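Local coordinates for beta-mannosidase (PDB 4CVU), which probably hydrolyses terminal beta-linked mannose residues from the non-reducing ends of oligosaccharides, as a fungal beta-mannosidase of glycoside hydrolase family 2, at residues Y89-I94 with D149-I154; D102-L107 with D138-L143; E754-S759 with T800-T805. One frame throughout, in Å; residues are numbered along the deposited sequence.

Contact 1: Y89-I94 with D149-I154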
loop_
_atom_site.group_PDB
_atom_site.type_symbol
_atom_site.label_atom_id
_atom_site.label_comp_id
_atom_site.label_asym_id
_atom_site.label_seq_id
_atom_site.Cartn_x
_atom_site.Cartn_y
_atom_site.Cartn_z
ATOM N N TYR A 89 0.204 24.611 18.760
ATOM C CA TYR A 89 0.695 25.400 17.611
ATOM C C TYR A 89 1.380 26.667 18.138
ATOM O O TYR A 89 0.741 27.499 18.782
ATOM C CB TYR A 89 -0.477 25.765 16.687
ATOM C CG TYR A 89 -0.863 24.633 15.734
ATOM C CD1 TYR A 89 -1.490 23.483 16.199
ATOM C CD2 TYR A 89 -0.594 24.729 14.374
ATOM C CE1 TYR A 89 -1.812 22.451 15.335
ATOM C CE2 TYR A 89 -0.937 23.727 13.504
ATOM C CZ TYR A 89 -1.538 22.576 13.974
ATOM O OH TYR A 89 -1.840 21.550 13.069
ATOM N N THR A 90 2.675 26.820 17.870
ATOM C CA THR A 90 3.445 27.959 18.397
ATOM C C THR A 90 4.111 28.711 17.267
ATOM O O THR A 90 4.793 28.097 16.451
ATOM C CB THR A 90 4.545 27.459 19.345
ATOM O OG1 THR A 90 3.926 26.723 20.398
ATOM C CG2 THR A 90 5.363 28.627 19.927
ATOM N N SER A 91 3.938 30.037 17.246
ATOM C CA SER A 91 4.633 30.891 16.268
ATOM C C SER A 91 6.038 31.243 16.689
ATOM O O SER A 91 6.392 31.147 17.860
ATOM C CB SER A 91 3.879 32.210 16.026
ATOM O OG SER A 91 4.161 33.174 17.031
ATOM N N LYS A 92 6.829 31.676 15.717
ATOM C CA LYS A 92 8.053 32.382 15.994
ATOM C C LYS A 92 7.630 33.781 16.455
ATOM O O LYS A 92 6.497 34.209 16.184
ATOM C CB LYS A 92 8.919 32.498 14.746
ATOM C CG LYS A 92 9.371 31.176 14.176
ATOM C CD LYS A 92 10.248 30.413 15.153
ATOM C CE LYS A 92 11.183 29.470 14.418
ATOM N NZ LYS A 92 11.995 28.690 15.385
ATOM N N PRO A 93 8.532 34.493 17.146
ATOM C CA PRO A 93 8.233 35.873 17.522
ATOM C C PRO A 93 7.692 36.664 16.332
ATOM O O PRO A 93 8.315 36.645 15.262
ATOM C CB PRO A 93 9.590 36.394 17.986
ATOM C CG PRO A 93 10.229 35.199 18.609
ATOM C CD PRO A 93 9.765 34.005 17.791
ATOM N N ILE A 94 6.526 37.309 16.518
ATOM C CA ILE A 94 5.840 38.052 15.447
ATOM C C ILE A 94 6.434 39.450 15.344
ATOM O O ILE A 94 6.445 40.200 16.319
ATOM C CB ILE A 94 4.310 38.155 15.691
ATOM C CG1 ILE A 94 3.691 36.763 15.841
ATOM C CG2 ILE A 94 3.624 38.902 14.549
ATOM C CD1 ILE A 94 2.200 36.766 16.097
ATOM N N ASP A 149 9.451 40.694 20.777
ATOM C CA ASP A 149 8.408 40.324 19.815
ATOM C C ASP A 149 7.533 39.178 20.329
ATOM O O ASP A 149 8.048 38.184 20.834
ATOM C CB ASP A 149 9.030 39.921 18.475
ATOM C CG ASP A 149 9.487 41.116 17.646
ATOM O OD1 ASP A 149 9.543 42.261 18.169
ATOM O OD2 ASP A 149 9.791 40.901 16.449
ATOM N N PRO A 150 6.203 39.312 20.191
ATOM C CA PRO A 150 5.325 38.375 20.886
ATOM C C PRO A 150 5.184 37.026 20.172
ATOM O O PRO A 150 5.155 36.964 18.949
ATOM C CB PRO A 150 3.998 39.127 20.954
ATOM C CG PRO A 150 4.008 40.038 19.786
ATOM C CD PRO A 150 5.444 40.352 19.465
ATOM N N VAL A 151 5.137 35.961 20.966
ATOM C CA VAL A 151 4.888 34.622 20.481
ATOM C C VAL A 151 3.417 34.330 20.756
ATOM O O VAL A 151 2.915 34.564 21.873
ATOM C CB VAL A 151 5.797 33.598 21.192
ATOM C CG1 VAL A 151 5.292 32.182 21.020
ATOM C CG2 VAL A 151 7.225 33.728 20.671
ATOM N N LEU A 152 2.729 33.880 19.715
ATOM C CA LEU A 152 1.365 33.382 19.814
ATOM C C LEU A 152 1.399 31.868 19.864
ATOM O O LEU A 152 2.005 31.238 18.993
ATOM C CB LEU A 152 0.560 33.826 18.598
ATOM C CG LEU A 152 -0.861 33.283 18.453
ATOM C CD1 LEU A 152 -1.729 33.597 19.664
ATOM C CD2 LEU A 152 -1.462 33.884 17.192
ATOM N N SER A 153 0.776 31.287 20.887
ATOM C CA SER A 153 0.672 29.854 20.983
ATOM C C SER A 153 -0.762 29.465 21.259
ATOM O O SER A 153 -1.480 30.191 21.960
ATOM C CB SER A 153 1.597 29.281 22.053
ATOM O OG SER A 153 1.051 29.450 23.338
ATOM N N ILE A 154 -1.158 28.321 20.693
ATOM C CA ILE A 154 -2.506 27.797 20.823
ATOM C C ILE A 154 -2.445 26.325 21.221
ATOM O O ILE A 154 -2.133 25.434 20.401
ATOM C CB ILE A 154 -3.311 27.964 19.512
ATOM C CG1 ILE A 154 -3.071 29.344 18.900
ATOM C CG2 ILE A 154 -4.797 27.761 19.775
ATOM C CD1 ILE A 154 -3.691 29.524 17.540
#
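Asp-149 meets Pro-93 and Ile-94 beyond the paired part of two neighbouring antiparallel strands of the galactose-binding-like domain, a beta sandwich. Its CB rests on the ring of Pro-93, 3.6 Å from Pro-93 CB. Pro-150 follows: its CD lies against Ile-94 O, while its own carbonyl O accepts the amide of Ile-94 at 2.8 Å, a bond that continues the pairing past the regular ladder. Val-151 spreads its two methyls along the other segment. CG1, anti to the backbone N (chi1 163°), reaches Thr-90 CG2 at 3.7 Å, and CG2 lies beside the Pro-93 ring, the two side chains pointing the same way. At Leu-152 the backbone O takes the amide of Ser-91 at 2.9 Å, and the isobutyl group packs inward on Trp-38. The amide of Leu-152 is met by a side chain instead of a carbonyl: Ser-91 OG, held between its own N and carbonyl carbon (chi1 82°), accepts Leu-152 N at 3.1 Å and gives its proton to Lys-92 O at 2.7 Å. Ser-153 forms a non-hydrogen-bonded pair with Thr-90, its CB 3.8 Å from Thr-90 OG1. Ile-154 and Tyr-89, whose hydroxyl is hydrogen-bonded to Asp-60, make a hydrogen-bonded pair from which both strands run on, with Ile-154 N 2.8 Å from Tyr-89 O.

Contact 2: D102-L107 with D138-L143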
loop_
_atom_site.group_PDB
_atom_site.type_symbol
_atom_site.label_atom_id
_atom_site.label_comp_id
_atom_site.label_asym_id
_atom_site.label_seq_id
_atom_site.Cartn_x
_atom_site.Cartn_y
_atom_site.Cartn_z
ATOM N N ASP A 102 -1.854 54.193 21.302
ATOM C CA ASP A 102 -2.967 54.722 20.472
ATOM C C ASP A 102 -3.687 53.606 19.674
ATOM O O ASP A 102 -4.673 53.876 18.965
ATOM C CB ASP A 102 -2.439 55.765 19.456
ATOM C CG ASP A 102 -2.478 57.201 19.981
ATOM O OD1 ASP A 102 -2.528 57.429 21.191
ATOM O OD2 ASP A 102 -2.450 58.112 19.160
ATOM N N ILE A 103 -3.194 52.369 19.795
ATOM C CA ILE A 103 -3.537 51.276 18.873
ATOM C C ILE A 103 -4.148 50.067 19.592
ATOM O O ILE A 103 -3.687 49.668 20.649
ATOM C CB ILE A 103 -2.282 50.890 18.056
ATOM C CG1 ILE A 103 -2.152 51.840 16.866
ATOM C CG2 ILE A 103 -2.339 49.446 17.576
ATOM C CD1 ILE A 103 -0.766 51.914 16.283
ATOM N N ALA A 104 -5.204 49.507 19.014
ATOM C CA ALA A 104 -5.821 48.298 19.545
ATOM C C ALA A 104 -5.363 47.097 18.695
ATOM O O ALA A 104 -5.473 47.127 17.467
ATOM C CB ALA A 104 -7.335 48.407 19.529
ATOM N N THR A 105 -4.863 46.056 19.364
ATOM C CA THR A 105 -4.384 44.854 18.691
ATOM C C THR A 105 -5.314 43.700 19.015
ATOM O O THR A 105 -5.442 43.321 20.174
ATOM C CB THR A 105 -2.956 44.502 19.145
ATOM O OG1 THR A 105 -2.074 45.608 18.888
ATOM C CG2 THR A 105 -2.416 43.272 18.398
ATOM N N TRP A 106 -5.935 43.133 17.972
ATOM C CA TRP A 106 -6.857 42.006 18.105
ATOM C C TRP A 106 -6.331 40.727 17.437
ATOM O O TRP A 106 -5.671 40.776 16.404
ATOM C CB TRP A 106 -8.207 42.356 17.468
ATOM C CG TRP A 106 -8.963 43.419 18.192
ATOM C CD1 TRP A 106 -8.838 44.776 18.025
ATOM C CD2 TRP A 106 -9.968 43.228 19.192
ATOM N NE1 TRP A 106 -9.707 45.440 18.859
ATOM C CE2 TRP A 106 -10.411 44.517 19.591
ATOM C CE3 TRP A 106 -10.530 42.102 19.800
ATOM C CZ2 TRP A 106 -11.399 44.701 20.569
ATOM C CZ3 TRP A 106 -11.509 42.267 20.750
ATOM C CH2 TRP A 106 -11.933 43.577 21.150
ATOM N N LEU A 107 -6.640 39.593 18.054
ATOM C CA LEU A 107 -6.548 38.292 17.387
ATOM C C LEU A 107 -7.930 37.970 16.849
ATOM O O LEU A 107 -8.917 38.012 17.586
ATOM C CB LEU A 107 -6.112 37.196 18.363
ATOM C CG LEU A 107 -4.793 37.402 19.103
ATOM C CD1 LEU A 107 -4.527 36.257 20.066
ATOM C CD2 LEU A 107 -3.654 37.545 18.118
ATOM N N ASP A 138 -8.696 40.834 22.507
ATOM C CA ASP A 138 -7.918 42.069 22.576
ATOM C C ASP A 138 -6.612 41.780 23.314
ATOM O O ASP A 138 -6.623 41.532 24.512
ATOM C CB ASP A 138 -8.731 43.156 23.289
ATOM C CG ASP A 138 -8.115 44.555 23.145
ATOM O OD1 ASP A 138 -6.871 44.681 22.994
ATOM O OD2 ASP A 138 -8.905 45.534 23.192
ATOM N N VAL A 139 -5.494 41.814 22.595
ATOM C CA VAL A 139 -4.176 41.524 23.191
ATOM C C VAL A 139 -3.309 42.776 23.398
ATOM O O VAL A 139 -2.082 42.669 23.573
ATOM C CB VAL A 139 -3.363 40.466 22.387
ATOM C CG1 VAL A 139 -4.114 39.143 22.340
ATOM C CG2 VAL A 139 -3.040 40.956 20.979
ATOM N N SER A 140 -3.940 43.947 23.419
ATOM C CA SER A 140 -3.190 45.199 23.513
ATOM C C SER A 140 -2.262 45.236 24.721
ATOM O O SER A 140 -1.099 45.636 24.603
ATOM C CB SER A 140 -4.149 46.392 23.546
ATOM O OG SER A 140 -4.742 46.572 22.274
ATOM N N SER A 141 -2.774 44.799 25.870
ATOM C CA SER A 141 -2.020 44.873 27.127
ATOM C C SER A 141 -0.927 43.799 27.219
ATOM O O SER A 141 0.133 44.032 27.767
ATOM C CB SER A 141 -2.965 44.813 28.344
ATOM O OG SER A 141 -3.572 43.542 28.495
ATOM N N ALA A 142 -1.183 42.613 26.668
ATOM C CA ALA A 142 -0.145 41.582 26.590
ATOM C C ALA A 142 1.019 42.089 25.737
ATOM O O ALA A 142 2.175 41.950 26.112
ATOM C CB ALA A 142 -0.715 40.303 26.012
ATOM N N LEU A 143 0.696 42.706 24.607
ATOM C CA LEU A 143 1.706 43.288 23.731
ATOM C C LEU A 143 2.525 44.359 24.456
ATOM O O LEU A 143 3.742 44.402 24.324
ATOM C CB LEU A 143 1.043 43.872 22.475
ATOM C CG LEU A 143 1.903 44.639 21.464
ATOM C CD1 LEU A 143 3.058 43.791 20.972
ATOM C CD2 LEU A 143 1.068 45.112 20.283
#
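Trp-106 and Asp-138 form an antiparallel non-hydrogen-bonded pair, CA to CA 4.6 Å, and one residue later the second segment leaves the sheet and turns into a helix beginning at Ser-140. The change of direction is secured by two bonds to Thr-105. Its O receives the amide of Val-139 at 2.9 Å, and its N-H points almost straight at Ser-140 OG, 3.0 Å away (169° at the hydrogen). That hydroxyl also donates to Asp-138 OD1, on the syn lone pair. The same carboxylate oxygen accepts the backbone N of Ser-140 at 3.1 Å, which makes an Asx turn; with two donors on OD1, the carboxylate is held against rotation just before the helix, whose N-cap position is filled by Val-139. Asp-138 has CG anti to its N (chi1 -168°), a setting that brings OD1 to this turn while CB lies over one face of the Trp-106 indole in a CH-pi contact, 3.8 Å from the centroid of the six-membered ring. OD2 passes above the ring near CZ2, the ring and carboxylate planes being 38° apart. On the inner side, Val-139 divides its methyls: CG2 touches Thr-105 CG2 at 3.5 Å, and CG1 meets Leu-107 CD1 at 3.7 Å. Leu-143, one turn into the helix, brings CD2 to Thr-105 OG1, whose hydrogen-bonding partner is Gln-219. In the sandwich, strand 103-109 lies between strands 215-221 and 135-138 of one sheet, while Val-139, Ala-142 and Leu-143 carry helix 140-145 onto Phe-120 of strand 116-120 in the other.

Contact 3: E754-S759 with T800-T805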
loop_
_atom_site.group_PDB
_atom_site.type_symbol
_atom_site.label_atom_id
_atom_site.label_comp_id
_atom_site.label_asym_id
_atom_site.label_seq_id
_atom_site.Cartn_x
_atom_site.Cartn_y
_atom_site.Cartn_z
ATOM N N GLU A 754 -45.994 -2.215 -15.761
ATOM C CA GLU A 754 -46.538 -0.885 -16.062
ATOM C C GLU A 754 -45.403 0.004 -16.495
ATOM O O GLU A 754 -44.325 -0.084 -15.934
ATOM C CB GLU A 754 -47.201 -0.259 -14.850
ATOM C CG GLU A 754 -48.377 -1.076 -14.327
ATOM C CD GLU A 754 -49.098 -0.414 -13.165
ATOM O OE1 GLU A 754 -48.623 0.608 -12.648
ATOM O OE2 GLU A 754 -50.164 -0.931 -12.754
ATOM N N ILE A 755 -45.639 0.828 -17.518
ATOM C CA ILE A 755 -44.694 1.871 -17.895
ATOM C C ILE A 755 -45.368 3.232 -17.762
ATOM O O ILE A 755 -46.450 3.471 -18.303
ATOM C CB ILE A 755 -44.134 1.690 -19.310
ATOM C CG1 ILE A 755 -43.439 0.331 -19.390
ATOM C CG2 ILE A 755 -43.120 2.789 -19.603
ATOM C CD1 ILE A 755 -43.374 -0.234 -20.760
ATOM N N TRP A 756 -44.718 4.111 -17.013
ATOM C CA TRP A 756 -45.200 5.462 -16.781
ATOM C C TRP A 756 -44.192 6.446 -17.299
ATOM O O TRP A 756 -42.978 6.184 -17.234
ATOM C CB TRP A 756 -45.348 5.702 -15.287
ATOM C CG TRP A 756 -46.380 4.869 -14.620
ATOM C CD1 TRP A 756 -46.344 3.540 -14.407
ATOM C CD2 TRP A 756 -47.587 5.343 -14.034
ATOM N NE1 TRP A 756 -47.467 3.139 -13.712
ATOM C CE2 TRP A 756 -48.240 4.238 -13.465
ATOM C CE3 TRP A 756 -48.158 6.612 -13.891
ATOM C CZ2 TRP A 756 -49.461 4.349 -12.793
ATOM C CZ3 TRP A 756 -49.376 6.724 -13.234
ATOM C CH2 TRP A 756 -50.019 5.595 -12.695
ATOM N N VAL A 757 -44.689 7.577 -17.799
ATOM C CA VAL A 757 -43.843 8.697 -18.176
ATOM C C VAL A 757 -44.013 9.833 -17.148
ATOM O O VAL A 757 -45.152 10.263 -16.847
ATOM C CB VAL A 757 -44.160 9.211 -19.586
ATOM C CG1 VAL A 757 -43.415 10.505 -19.875
ATOM C CG2 VAL A 757 -43.824 8.162 -20.646
ATOM N N THR A 758 -42.883 10.351 -16.662
ATOM C CA THR A 758 -42.882 11.352 -15.591
ATOM C C THR A 758 -42.018 12.526 -15.997
ATOM O O THR A 758 -40.945 12.327 -16.535
ATOM C CB THR A 758 -42.341 10.746 -14.266
ATOM O OG1 THR A 758 -43.183 9.669 -13.838
ATOM C CG2 THR A 758 -42.316 11.787 -13.169
ATOM N N SER A 759 -42.492 13.747 -15.740
ATOM C CA SER A 759 -41.811 14.972 -16.199
ATOM C C SER A 759 -41.722 15.977 -15.074
ATOM O O SER A 759 -42.704 16.170 -14.376
ATOM C CB SER A 759 -42.579 15.604 -17.378
ATOM O OG SER A 759 -42.109 16.902 -17.655
ATOM N N THR A 800 -47.161 12.856 -13.948
ATOM C CA THR A 800 -46.865 11.535 -14.492
ATOM C C THR A 800 -48.069 11.058 -15.311
ATOM O O THR A 800 -49.160 11.588 -15.143
ATOM C CB THR A 800 -46.544 10.554 -13.356
ATOM O OG1 THR A 800 -45.859 9.418 -13.879
ATOM C CG2 THR A 800 -47.827 10.121 -12.618
ATOM N N THR A 801 -47.865 10.078 -16.199
ATOM C CA THR A 801 -48.985 9.446 -16.933
ATOM C C THR A 801 -48.684 7.989 -17.237
ATOM O O THR A 801 -47.570 7.661 -17.625
ATOM C CB THR A 801 -49.289 10.225 -18.247
ATOM O OG1 THR A 801 -50.422 9.673 -18.906
ATOM C CG2 THR A 801 -48.124 10.200 -19.200
ATOM N N GLN A 802 -49.670 7.113 -17.068
ATOM C CA GLN A 802 -49.478 5.699 -17.374
ATOM C C GLN A 802 -49.695 5.407 -18.870
ATOM O O GLN A 802 -50.751 5.711 -19.411
ATOM C CB GLN A 802 -50.394 4.828 -16.524
ATOM C CG GLN A 802 -49.940 3.365 -16.497
ATOM C CD GLN A 802 -50.882 2.456 -15.749
ATOM O OE1 GLN A 802 -51.677 2.896 -14.962
ATOM N NE2 GLN A 802 -50.778 1.184 -15.992
ATOM N N ILE A 803 -48.691 4.818 -19.527
ATOM C CA ILE A 803 -48.733 4.609 -20.983
ATOM C C ILE A 803 -48.854 3.141 -21.410
ATOM O O ILE A 803 -49.280 2.868 -22.507
ATOM C CB ILE A 803 -47.524 5.256 -21.709
ATOM C CG1 ILE A 803 -46.184 4.670 -21.253
ATOM C CG2 ILE A 803 -47.524 6.752 -21.503
ATOM C CD1 ILE A 803 -45.059 4.932 -22.244
ATOM N N ILE A 804 -48.462 2.209 -20.545
ATOM C CA ILE A 804 -48.547 0.782 -20.848
ATOM C C ILE A 804 -48.945 0.015 -19.590
ATOM O O ILE A 804 -48.459 0.296 -18.496
ATOM C CB ILE A 804 -47.184 0.210 -21.337
ATOM C CG1 ILE A 804 -46.817 0.700 -22.752
ATOM C CG2 ILE A 804 -47.192 -1.310 -21.291
ATOM C CD1 ILE A 804 -47.707 0.167 -23.867
ATOM N N THR A 805 -49.834 -0.947 -19.749
ATOM C CA THR A 805 -49.997 -1.977 -18.752
ATOM C C THR A 805 -50.056 -3.326 -19.453
ATOM O O THR A 805 -50.688 -3.439 -20.504
ATOM C CB THR A 805 -51.244 -1.761 -17.884
ATOM O OG1 THR A 805 -51.190 -2.644 -16.756
ATOM C CG2 THR A 805 -52.533 -1.996 -18.655
#
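A classic beta bulge interrupts the antiparallel pairing of two strands in the mannosidase Ig/CBM-like domain: Ile-803 and Ile-804 both face Ile-755, whose O accepts the two amides, Ile-803 N at 2.9 Å and Ile-804 N at 3.3 Å. The extra residue changes the register by one. Beside it, Ile-803 CD1 reaches both Ile-755 CG2 and Val-757 CG2 on the face turned to strand 765-774. The other face carries Trp-756. Gln-802, extended beyond CG, crosses its indole with the amide plane 19° from the ring; CB sits over the centre of the six-membered ring at 3.6 Å, and OE1 continues to CZ2. Thr-800 CG2 lies 3.7 Å from Trp-756 CE3. At the edge, NE1 donates to Glu-754 OE1 at 3.0 Å, the acceptor lying in the ring plane, and Arg-692 of helix 664-692 adds a cation-pi contact. With an alanine at Trp-756, Glu-754 OE1 would probably be left without the indole N-H, the aliphatic part of Gln-802 would lose its cover and a gap would open beside Thr-800. Farther along, the hydroxyls Thr-758 OG1 and Thr-800 OG1 are hydrogen-bonded at 2.7 Å.

In the fold
Contacts 1 and 2 belong to one domain, the galactose-binding-like sandwich near the N-terminus, and contact 3 to an Ig-like domain far along the chain. Contact 2 is nested within the loop that contact 1 closes; their centres lie 15 Å apart. Contact 1 belongs to the six-stranded sheet and contact 2 to the edge of the four-stranded one, and they touch across the sandwich core, Leu-152 CD1 to Leu-107 CD1 at 3.9 Å. Contact 3 follows in series, its centre about 70 Å from that of contact 2 and on the opposite side of the chain's centre. Antiparallel pairing thus builds two separate accessory domains in this multidomain enzyme.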